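Local coordinates for DsrH (Allochromatium vinosum, PDB 2HY5), which forms a complex with DsrE and DsrF, and probably takes part in sulfur-transfer steps of intracellular sulfur oxidation, at residues Leu31-Gly36 / Gly63-Ala68. Residues are numbered along the deposited sequence; the frame is centred on the assembly and turned at random.
Sequences LLFEDG and GPDLKA
D65 reaches out of helix 63-68 and takes the backbone N-H of E34 in the turn that follows strand 29-32. The bond is short, 2.7 Å from E34 N to D65 OD2, with an angle of 155° at the hydrogen. The amide comes down on OD2 from above the carboxylate, 72° out of its plane. It thus lies over the face of the group at OD2, and D65 CG is 3.2 Å from E34 N. With its CG anti to the carbonyl carbon, D65 extends to the turn where the CA atoms of the two segments are closest, E34 to D65, 5.5 Å.

The E34 side chain leaves its backbone away from the helix yet runs alongside D65 in the same direction. The two carboxylates are turned 74° apart, and E34 OE2 stays 5.9 Å from D65 OD2; it hydrogen-bonds S19 of the DsrE chain instead. F33 shows D65 its ring edge, with OD2 near the ring plane and 3.8 Å from F33 CB. The other carboxylate oxygen, D65 OD1, forms a salt bridge with R69 and a hydrogen bond with Q15 of the DsrE chain, which should offset the negative charge buried here. With an alanine here, the E34 amide would probably be left without this acceptor, and R69, which D35 also bridges, would lose a carboxylate mate.

F33-G36 is a type II' beta turn, with E34 at its positive-phi position and G36 N bonding F33 O at 2.9 Å. In the parallel sheet, strand 29-32 lies between 3-7 and 58-62, and helix 63-68 follows 58-62 directly, so the contact ties the C-terminal ends of two adjacent strands together, with F88 of helix 85-94 edge-to-face with F33.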
loop_
_atom_site.group_PDB
_atom_site.type_symbol
_atom_site.label_atom_id
_atom_site.label_comp_id
_atom_site.label_asym_id
_atom_site.label_seq_id
_atom_site.Cartn_x
_atom_site.Cartn_y
_atom_site.Cartn_z
ATOM N N LEU C 31 4.563 19.818 2.216
ATOM C CA LEU C 31 5.592 19.325 1.316
ATOM C C LEU C 31 5.085 18.114 0.569
ATOM O O LEU C 31 4.615 17.142 1.173
ATOM C CB LEU C 31 6.865 18.932 2.071
ATOM C CG LEU C 31 7.895 18.233 1.168
ATOM C CD1 LEU C 31 8.476 19.233 0.169
ATOM C CD2 LEU C 31 8.999 17.629 2.008
ATOM N N LEU C 32 5.191 18.183 -0.748
ATOM C CA LEU C 32 4.770 17.101 -1.616
ATOM C C LEU C 32 6.022 16.347 -2.038
ATOM O O LEU C 32 6.949 16.942 -2.585
ATOM C CB LEU C 32 4.083 17.675 -2.853
ATOM C CG LEU C 32 2.892 18.599 -2.583
ATOM C CD1 LEU C 32 2.467 19.291 -3.884
ATOM C CD2 LEU C 32 1.746 17.786 -1.992
ATOM N N PHE C 33 6.070 15.050 -1.758
ATOM C CA PHE C 33 7.222 14.268 -2.176
ATOM C C PHE C 33 6.749 12.895 -2.640
ATOM O O PHE C 33 5.580 12.556 -2.471
ATOM C CB PHE C 33 8.303 14.207 -1.076
ATOM C CG PHE C 33 7.947 13.368 0.124
ATOM C CD1 PHE C 33 6.853 13.681 0.925
ATOM C CD2 PHE C 33 8.755 12.295 0.489
ATOM C CE1 PHE C 33 6.574 12.940 2.073
ATOM C CE2 PHE C 33 8.484 11.551 1.634
ATOM C CZ PHE C 33 7.392 11.873 2.428
ATOM N N GLU C 34 7.640 12.125 -3.253
ATOM C CA GLU C 34 7.266 10.829 -3.804
ATOM C C GLU C 34 6.141 11.081 -4.811
ATOM O O GLU C 34 6.218 12.021 -5.599
ATOM C CB GLU C 34 6.821 9.868 -2.693
ATOM C CG GLU C 34 7.979 9.396 -1.822
ATOM C CD GLU C 34 7.576 8.364 -0.785
ATOM O OE1 GLU C 34 6.539 7.695 -0.976
ATOM O OE2 GLU C 34 8.309 8.213 0.216
ATOM N N ASP C 35 5.096 10.261 -4.782
ATOM C CA ASP C 35 3.984 10.418 -5.715
ATOM C C ASP C 35 3.123 11.661 -5.455
ATOM O O ASP C 35 2.279 12.025 -6.282
ATOM C CB ASP C 35 3.109 9.160 -5.699
ATOM C CG ASP C 35 3.784 7.967 -6.364
ATOM O OD1 ASP C 35 3.222 6.853 -6.283
ATOM O OD2 ASP C 35 4.864 8.132 -6.983
ATOM N N GLY C 36 3.329 12.309 -4.311
ATOM C CA GLY C 36 2.566 13.508 -4.009
ATOM C C GLY C 36 2.924 14.637 -4.966
ATOM O O GLY C 36 2.165 15.601 -5.121
ATOM N N GLY C 63 12.092 18.479 -5.451
ATOM C CA GLY C 63 12.676 18.455 -6.782
ATOM C C GLY C 63 13.164 17.102 -7.267
ATOM O O GLY C 63 12.930 16.748 -8.423
ATOM N N PRO C 64 13.867 16.332 -6.423
ATOM C CA PRO C 64 14.359 15.015 -6.835
ATOM C C PRO C 64 13.235 14.093 -7.315
ATOM O O PRO C 64 13.395 13.385 -8.311
ATOM C CB PRO C 64 15.049 14.503 -5.577
ATOM C CG PRO C 64 15.617 15.759 -4.994
ATOM C CD PRO C 64 14.449 16.719 -5.123
ATOM N N ASP C 65 12.105 14.093 -6.610
ATOM C CA ASP C 65 10.980 13.255 -7.017
ATOM C C ASP C 65 10.322 13.820 -8.275
ATOM O O ASP C 65 9.865 13.070 -9.138
ATOM C CB ASP C 65 9.961 13.112 -5.876
ATOM C CG ASP C 65 10.357 12.028 -4.875
ATOM O OD1 ASP C 65 10.734 10.923 -5.326
ATOM O OD2 ASP C 65 10.279 12.262 -3.647
ATOM N N LEU C 66 10.284 15.145 -8.384
ATOM C CA LEU C 66 9.708 15.785 -9.563
ATOM C C LEU C 66 10.481 15.358 -10.800
ATOM O O LEU C 66 9.900 14.910 -11.789
ATOM C CB LEU C 66 9.799 17.310 -9.445
ATOM C CG LEU C 66 8.589 18.128 -9.006
ATOM C CD1 LEU C 66 9.033 19.568 -8.784
ATOM C CD2 LEU C 66 7.491 18.060 -10.067
ATOM N N LYS C 67 11.802 15.509 -10.734
ATOM C CA LYS C 67 12.676 15.169 -11.852
ATOM C C LYS C 67 12.639 13.686 -12.196
ATOM O O LYS C 67 12.667 13.310 -13.365
ATOM C CB LYS C 67 14.127 15.557 -11.540
ATOM C CG LYS C 67 14.352 16.969 -11.037
ATOM C CD LYS C 67 15.812 17.130 -10.620
ATOM C CE LYS C 67 16.023 18.268 -9.625
ATOM N NZ LYS C 67 15.636 19.601 -10.164
ATOM N N ALA C 68 12.586 12.842 -11.176
ATOM C CA ALA C 68 12.563 11.406 -11.392
ATOM C C ALA C 68 11.324 10.994 -12.180
ATOM O O ALA C 68 11.348 10.028 -12.947
ATOM C CB ALA C 68 12.589 10.688 -10.059
#